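Local coordinates for conserved hypothetical alanine RICH protein (Mycobacterium tuberculosis, PDB 2IB0) that is of unknown function but folds as a four-helix bundle of the ferritin-like clan and pairs with a second copy of itself, at residues E107-A111 / S137-A141; Q61-R65 / A133-S137; V51-D57 / R143-V147. All blocks are in the same frame, centred on the assembly; numbering follows the deposited sequence.

How the contacts relate
Helix 124-150 takes part in all three contacts and so illustrates how a single helix changes its chemistry along its length. In contact 1 it meets helix 96-120 at the buried middle of the bundle, where small side chains go with close approach. Contact 2, also buried, shares Ser137 and a water with contact 1, but faces helix 52-75 across a wider gap filled by long polar side chains, a salt bridge and waters. Contact 3 joins the same two helices as contact 2, nearer one end and only partly buried; there the gap is filled by leucine, valine and tryptophan, with charge confined to its border. All three border the second subunit.

Contact 1 of 3, residues E107-A111 / S137-A141; sequences ENDGA and SAVMA
Glu107 lies against Ser137, Met140 and Ala141, and along this side the two helices are packed most closely. The segments run antiparallel, their axes 8.2 Å apart at an angle of 159°, a spacing that goes with the small side chains of Ala111, Ser137 and Ala141. Backbone meets side chain directly, with Glu107 CB 3.4 Å from Ser137 O and Ser137 CB 3.5 Å from Glu107 O. The Glu107 chain folds back at chi2 (-57°), which lays its carboxylate across Met140 instead of sending it straight outward. Met140 CB sits over the middle of that group, 3.4 Å from Glu107 CD, while the rest of the methionine turns away to Leu54, Ala58 and Gln61 on helix 52-75. An apolar floor thus lies under a buried acid, whose OE2 finds its partners on two further helices, as hydrogen bonds to Tyr40 OH and His62 NE2. Glu107 OE1 faces a water, in a weak bond of 3.4 Å, and the same water approaches Ser137 OG. That hydroxyl also lies within hydrogen-bonding distance of Ala133 O, one turn back, though its proton has a competing acceptor. The opposite flank is looser. Asn108 starts out from the far side of its helix, and its exposed side chain swings back until ND2 lies 3.5 Å from Ala141 CB, a plain van der Waals touch on a methyl group. Beyond it, Ala138 and Val139 turn from this interface to pack on the second subunit. Antiparallel packing of this kind, with Glu107 and His62 turned inward, is consistent with the ferritin-like four-helix bundle; in metal-binding relatives, interior carboxylates and histidines hold a diiron centre, but whether this protein binds metal is not known.

Contact 2 of 3, residues Q61-R65 / A133-S137; sequences QHRHR and ALTES
Arg65 and Glu136 reach toward each other across the gap between their antiparallel helices, whose axes stand 11.9 Å apart. Arg65 has the most surface buried here. Its chain is extended as far as CD and then bends at chi3 (-67°), which turns the guanidinium along helix 133-137. Ala133 CB lies over one face of that group, 3.5 Å from Arg65 NE, while Glu136 comes in at the edge. The salt bridge from Arg65 NH2 to Glu136 OE1 measures 3.0 Å and is nearly straight, at 169°; the acceptor lies in the guanidinium plane and offers its anti lone pair. A water bound by both Arg65 NE and Glu136 OE1 ties the pair together a second time. The remaining terminal nitrogen, NH1, forms a salt bridge with Glu33 of helix 18-46, so the arginine is shared between two acids, which probably stabilises its positive charge. Glu136, second in buried surface, is stacked by Gln61, whose amide lies almost parallel to the carboxylate, the planes 8° apart, with Gln61 NE2 3.9 Å from Glu136 CD. That amide nitrogen donates to a water 3.0 Å away, and the same water donates to Glu136 O, linking side chain to opposite backbone. Trp114 of helix 96-120 and Phe129 of helix 124-150 also touch the Arg65 side chain. Long polar side chains and waters thus bridge the wide spacing between helices 52-75 and 124-150, an interhelical salt-bridge network, running from the buried Arg65 to the partly exposed Glu136, in a bundle of the ferritin-like kind.

Contact 3 of 3, residues V51-D57 / R143-V147; sequences VNFLVAD and RWNRV
Leu54 pushes its forked end between Trp144 and Arg143, one methyl for each. With CG anti to the backbone N (chi1 -174°), the side chain points across to helix 143-147, and CD2 settles over the six-membered ring of Trp144, 3.6 Å from its centroid, in a CH-pi contact only 13° off the ring normal. The same methyl also touches Val147 CG2, at 3.6 Å. Val55 CG2 meets the indole at its edge, 3.7 Å from Trp144 CH2, and Val51, at the N-cap position of helix 52-75, adds CG2 against Trp144 and CG1 against Val147. This is the hydrophobic core of the four-helix bundle near one end: Trp144 is covered by Val43 of helix 18-46 and by Ala100, Ala103 and Val104 of helix 96-120, so its indole touches all three other helices. Farther out, Leu54 CD1 lies over the centre of the Arg143 guanidinium, 3.4 Å from Arg143 CZ, giving the charged group an apolar underside. At the border Asp57 OD2 approaches the guanidinium edge in a long salt bridge, 3.6 Å from Arg143 NH2, and Arg143 packs on Arg146 of the second subunit.

Contact 1 of 3, residues E107-A111 / S137-A141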
# COMPACT_ATOMS: atom_id res chain seq x y z
N GLU A 107 -4.93 7.34 8.36
CA GLU A 107 -4.55 6.51 7.21
C GLU A 107 -3.98 5.19 7.67
O GLU A 107 -4.28 4.15 7.10
CB GLU A 107 -3.56 7.29 6.35
CG GLU A 107 -4.20 8.54 5.64
CD GLU A 107 -5.44 8.24 4.72
OE1 GLU A 107 -5.70 7.08 4.31
OE2 GLU A 107 -6.15 9.21 4.38
N ASN A 108 -3.10 5.24 8.69
CA ASN A 108 -2.57 4.05 9.33
C ASN A 108 -3.66 3.17 9.95
O ASN A 108 -3.63 1.97 9.78
CB ASN A 108 -1.50 4.41 10.38
CG ASN A 108 -0.17 4.82 9.74
OD1 ASN A 108 0.70 5.43 10.38
ND2 ASN A 108 0.00 4.48 8.50
N ASP A 109 -4.63 3.76 10.66
CA ASP A 109 -5.77 2.99 11.15
C ASP A 109 -6.58 2.38 9.98
O ASP A 109 -7.15 1.29 10.09
CB ASP A 109 -6.72 3.90 11.98
CG ASP A 109 -6.18 4.27 13.38
OD1 ASP A 109 -5.18 3.67 13.87
OD2 ASP A 109 -6.80 5.16 14.03
N GLY A 110 -6.70 3.12 8.87
CA GLY A 110 -7.40 2.61 7.69
C GLY A 110 -6.66 1.44 7.02
O GLY A 110 -7.31 0.47 6.58
N ALA A 111 -5.33 1.52 6.92
CA ALA A 111 -4.53 0.36 6.46
C ALA A 111 -4.79 -0.88 7.32
O ALA A 111 -5.07 -1.97 6.82
CB ALA A 111 -3.02 0.69 6.48
N SER A 137 -4.43 3.91 1.38
CA SER A 137 -4.31 4.37 2.77
C SER A 137 -2.81 4.53 3.10
O SER A 137 -2.40 5.53 3.66
CB SER A 137 -4.93 3.32 3.72
OG SER A 137 -6.34 3.20 3.57
N ALA A 138 -2.02 3.52 2.77
CA ALA A 138 -0.55 3.57 2.89
C ALA A 138 0.15 4.66 2.08
O ALA A 138 1.09 5.27 2.56
CB ALA A 138 0.02 2.26 2.48
N VAL A 139 -0.24 4.86 0.83
CA VAL A 139 0.31 5.94 0.01
C VAL A 139 -0.14 7.28 0.64
O VAL A 139 0.68 8.21 0.82
CB VAL A 139 -0.12 5.76 -1.45
CG1 VAL A 139 0.08 7.05 -2.23
CG2 VAL A 139 0.67 4.55 -2.11
N MET A 140 -1.40 7.38 1.07
CA MET A 140 -1.85 8.63 1.75
C MET A 140 -1.03 8.99 2.99
O MET A 140 -0.66 10.16 3.17
CB MET A 140 -3.34 8.62 2.10
CG MET A 140 -4.30 9.09 0.98
SD MET A 140 -3.99 10.73 0.22
CE MET A 140 -3.46 11.55 1.57
N ALA A 141 -0.80 8.00 3.87
CA ALA A 141 0.06 8.16 5.06
C ALA A 141 1.47 8.62 4.69
O ALA A 141 2.03 9.51 5.37
CB ALA A 141 0.10 6.84 5.93
O HOH W 1 -7.93 4.56 5.01

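Contact 2 of 3, residues Q61-R65 / A133-S137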
# COMPACT_ATOMS: atom_id res chain seq x y z
N GLN A 61 -11.22 10.42 -2.32
CA GLN A 61 -10.83 9.00 -2.20
C GLN A 61 -11.61 8.23 -1.10
O GLN A 61 -12.12 7.13 -1.33
CB GLN A 61 -9.33 8.89 -1.98
CG GLN A 61 -8.84 7.47 -1.80
CD GLN A 61 -7.33 7.45 -1.52
OE1 GLN A 61 -6.89 7.39 -0.37
NE2 GLN A 61 -6.56 7.57 -2.57
N HIS A 62 -11.68 8.82 0.08
CA HIS A 62 -12.46 8.20 1.15
C HIS A 62 -13.97 8.20 0.92
O HIS A 62 -14.61 7.20 1.20
CB HIS A 62 -12.17 8.83 2.49
CG HIS A 62 -10.80 8.58 2.97
ND1 HIS A 62 -10.42 7.38 3.51
CD2 HIS A 62 -9.70 9.37 2.96
CE1 HIS A 62 -9.13 7.43 3.82
NE2 HIS A 62 -8.68 8.64 3.53
N ARG A 63 -14.53 9.30 0.43
CA ARG A 63 -15.98 9.36 0.20
C ARG A 63 -16.39 8.33 -0.83
O ARG A 63 -17.38 7.62 -0.63
CB ARG A 63 -16.46 10.76 -0.19
CG ARG A 63 -16.48 11.72 0.95
CD ARG A 63 -16.60 13.11 0.45
NE ARG A 63 -16.90 13.98 1.57
CZ ARG A 63 -16.57 15.26 1.67
NH1 ARG A 63 -15.88 15.84 0.70
NH2 ARG A 63 -16.92 15.95 2.76
N HIS A 64 -15.57 8.19 -1.88
CA HIS A 64 -15.82 7.24 -2.95
C HIS A 64 -15.71 5.80 -2.43
O HIS A 64 -16.57 4.98 -2.70
CB HIS A 64 -14.87 7.49 -4.14
CG HIS A 64 -15.16 6.65 -5.35
ND1 HIS A 64 -14.64 5.38 -5.53
CD2 HIS A 64 -15.93 6.89 -6.45
CE1 HIS A 64 -15.08 4.88 -6.68
NE2 HIS A 64 -15.86 5.77 -7.25
N ARG A 65 -14.63 5.49 -1.70
CA ARG A 65 -14.46 4.19 -1.08
C ARG A 65 -15.65 3.83 -0.18
O ARG A 65 -16.18 2.73 -0.27
CB ARG A 65 -13.19 4.19 -0.25
CG ARG A 65 -12.80 2.82 0.23
CD ARG A 65 -11.58 2.93 1.11
NE ARG A 65 -10.41 3.36 0.36
CZ ARG A 65 -9.40 4.03 0.89
NH1 ARG A 65 -9.43 4.38 2.17
NH2 ARG A 65 -8.35 4.38 0.14
N ALA A 133 -7.69 -0.38 -1.43
CA ALA A 133 -7.98 0.50 -0.30
C ALA A 133 -6.81 0.52 0.70
O ALA A 133 -6.45 1.60 1.21
CB ALA A 133 -9.27 0.08 0.38
N LEU A 134 -6.20 -0.64 0.95
CA LEU A 134 -5.08 -0.72 1.86
C LEU A 134 -3.87 0.08 1.31
O LEU A 134 -3.21 0.85 2.03
CB LEU A 134 -4.69 -2.19 2.04
CG LEU A 134 -3.81 -2.73 3.19
CD1 LEU A 134 -3.27 -4.05 2.80
CD2 LEU A 134 -2.69 -1.86 3.59
N THR A 135 -3.57 -0.16 0.04
CA THR A 135 -2.46 0.51 -0.64
C THR A 135 -2.66 2.03 -0.72
O THR A 135 -1.70 2.78 -0.48
CB THR A 135 -2.28 -0.06 -2.02
OG1 THR A 135 -1.83 -1.42 -1.90
CG2 THR A 135 -1.28 0.76 -2.84
N GLU A 136 -3.88 2.46 -1.03
CA GLU A 136 -4.20 3.89 -1.06
C GLU A 136 -4.01 4.59 0.30
O GLU A 136 -3.54 5.74 0.32
CB GLU A 136 -5.61 4.15 -1.58
CG GLU A 136 -5.71 3.79 -3.08
CD GLU A 136 -7.13 3.87 -3.61
OE1 GLU A 136 -8.10 3.95 -2.82
OE2 GLU A 136 -7.30 3.85 -4.84
N SER A 137 -4.43 3.91 1.38
CA SER A 137 -4.31 4.37 2.77
C SER A 137 -2.81 4.53 3.10
O SER A 137 -2.40 5.53 3.66
CB SER A 137 -4.93 3.32 3.72
OG SER A 137 -6.34 3.20 3.57
O HOH W 2 -3.67 7.18 -2.02
O HOH W 3 -10.40 2.69 -2.54
O HOH W 1 -7.93 4.56 5.01

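Contact 3 of 3, residues V51-D57 / R143-V147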
# COMPACT_ATOMS: atom_id res chain seq x y z
N VAL A 51 -1.63 22.49 1.71
CA VAL A 51 -1.95 21.08 1.56
C VAL A 51 -3.43 20.88 1.22
O VAL A 51 -3.99 19.81 1.45
CB VAL A 51 -1.61 20.26 2.85
CG1 VAL A 51 -0.13 20.31 3.17
CG2 VAL A 51 -2.45 20.76 4.03
N ASN A 52 -4.12 21.91 0.73
CA ASN A 52 -5.49 21.59 0.38
C ASN A 52 -5.80 20.80 -0.85
O ASN A 52 -6.85 20.19 -0.90
CB ASN A 52 -6.70 22.50 0.87
CG ASN A 52 -6.32 23.82 1.55
OD1 ASN A 52 -6.08 23.87 2.80
ND2 ASN A 52 -6.41 24.91 0.78
N PHE A 53 -4.85 20.73 -1.77
CA PHE A 53 -4.85 19.72 -2.83
C PHE A 53 -4.87 18.31 -2.23
O PHE A 53 -5.59 17.46 -2.70
CB PHE A 53 -3.62 19.85 -3.73
CG PHE A 53 -3.74 20.92 -4.82
CD1 PHE A 53 -4.96 21.14 -5.51
CD2 PHE A 53 -2.61 21.70 -5.19
CE1 PHE A 53 -5.07 22.13 -6.51
CE2 PHE A 53 -2.70 22.68 -6.20
CZ PHE A 53 -3.94 22.90 -6.86
N LEU A 54 -4.05 18.08 -1.19
CA LEU A 54 -3.94 16.80 -0.49
C LEU A 54 -5.23 16.44 0.26
O LEU A 54 -5.76 15.32 0.16
CB LEU A 54 -2.70 16.81 0.41
CG LEU A 54 -2.19 15.57 1.19
CD1 LEU A 54 -2.07 14.35 0.29
CD2 LEU A 54 -0.84 15.80 1.97
N VAL A 55 -5.76 17.41 1.01
CA VAL A 55 -6.98 17.21 1.75
C VAL A 55 -8.11 16.87 0.79
O VAL A 55 -8.81 15.88 1.02
CB VAL A 55 -7.39 18.46 2.59
CG1 VAL A 55 -8.81 18.26 3.20
CG2 VAL A 55 -6.35 18.74 3.70
N ALA A 56 -8.31 17.68 -0.25
CA ALA A 56 -9.37 17.40 -1.24
C ALA A 56 -9.26 15.99 -1.82
O ALA A 56 -10.26 15.26 -1.92
CB ALA A 56 -9.37 18.44 -2.37
N ASP A 57 -8.04 15.63 -2.27
CA ASP A 57 -7.71 14.31 -2.78
C ASP A 57 -8.10 13.21 -1.79
O ASP A 57 -8.74 12.26 -2.15
CB ASP A 57 -6.18 14.18 -2.97
CG ASP A 57 -5.68 14.72 -4.30
OD1 ASP A 57 -6.51 15.13 -5.16
OD2 ASP A 57 -4.42 14.70 -4.48
N ARG A 143 2.38 10.31 2.07
CA ARG A 143 2.24 11.71 1.63
C ARG A 143 2.10 12.72 2.80
O ARG A 143 2.67 13.79 2.75
CB ARG A 143 1.03 11.84 0.68
CG ARG A 143 1.26 11.08 -0.57
CD ARG A 143 0.09 11.14 -1.60
NE ARG A 143 -0.06 12.50 -2.11
CZ ARG A 143 -1.16 13.00 -2.69
NH1 ARG A 143 -2.28 12.27 -2.85
NH2 ARG A 143 -1.15 14.27 -3.10
N TRP A 144 1.36 12.38 3.83
CA TRP A 144 1.26 13.24 5.02
C TRP A 144 2.52 13.26 5.88
O TRP A 144 2.84 14.27 6.48
CB TRP A 144 0.03 12.86 5.87
CG TRP A 144 -1.24 13.35 5.27
CD1 TRP A 144 -2.17 12.61 4.58
CD2 TRP A 144 -1.74 14.71 5.31
NE1 TRP A 144 -3.22 13.43 4.18
CE2 TRP A 144 -2.98 14.72 4.63
CE3 TRP A 144 -1.25 15.91 5.87
CZ2 TRP A 144 -3.77 15.90 4.48
CZ3 TRP A 144 -2.04 17.09 5.72
CH2 TRP A 144 -3.28 17.06 5.02
N ASN A 145 3.25 12.13 5.91
CA ASN A 145 4.53 12.04 6.57
C ASN A 145 5.59 12.90 5.87
O ASN A 145 6.48 13.45 6.51
CB ASN A 145 4.99 10.60 6.60
CG ASN A 145 4.61 9.88 7.88
OD1 ASN A 145 4.10 8.72 7.86
ND2 ASN A 145 4.88 10.54 9.03
N ARG A 146 5.50 12.98 4.55
CA ARG A 146 6.34 13.83 3.75
C ARG A 146 6.01 15.31 4.06
O ARG A 146 6.91 16.14 4.14
CB ARG A 146 6.13 13.53 2.27
CG ARG A 146 7.12 14.15 1.34
CD ARG A 146 7.03 13.42 -0.02
NE ARG A 146 7.58 12.06 0.06
CZ ARG A 146 7.04 10.95 -0.48
NH1 ARG A 146 5.90 10.99 -1.16
NH2 ARG A 146 7.66 9.78 -0.33
N VAL A 147 4.72 15.64 4.24
CA VAL A 147 4.35 16.95 4.75
C VAL A 147 4.98 17.25 6.13
O VAL A 147 5.64 18.28 6.31
CB VAL A 147 2.79 17.14 4.74
CG1 VAL A 147 2.39 18.47 5.40
CG2 VAL A 147 2.27 17.10 3.29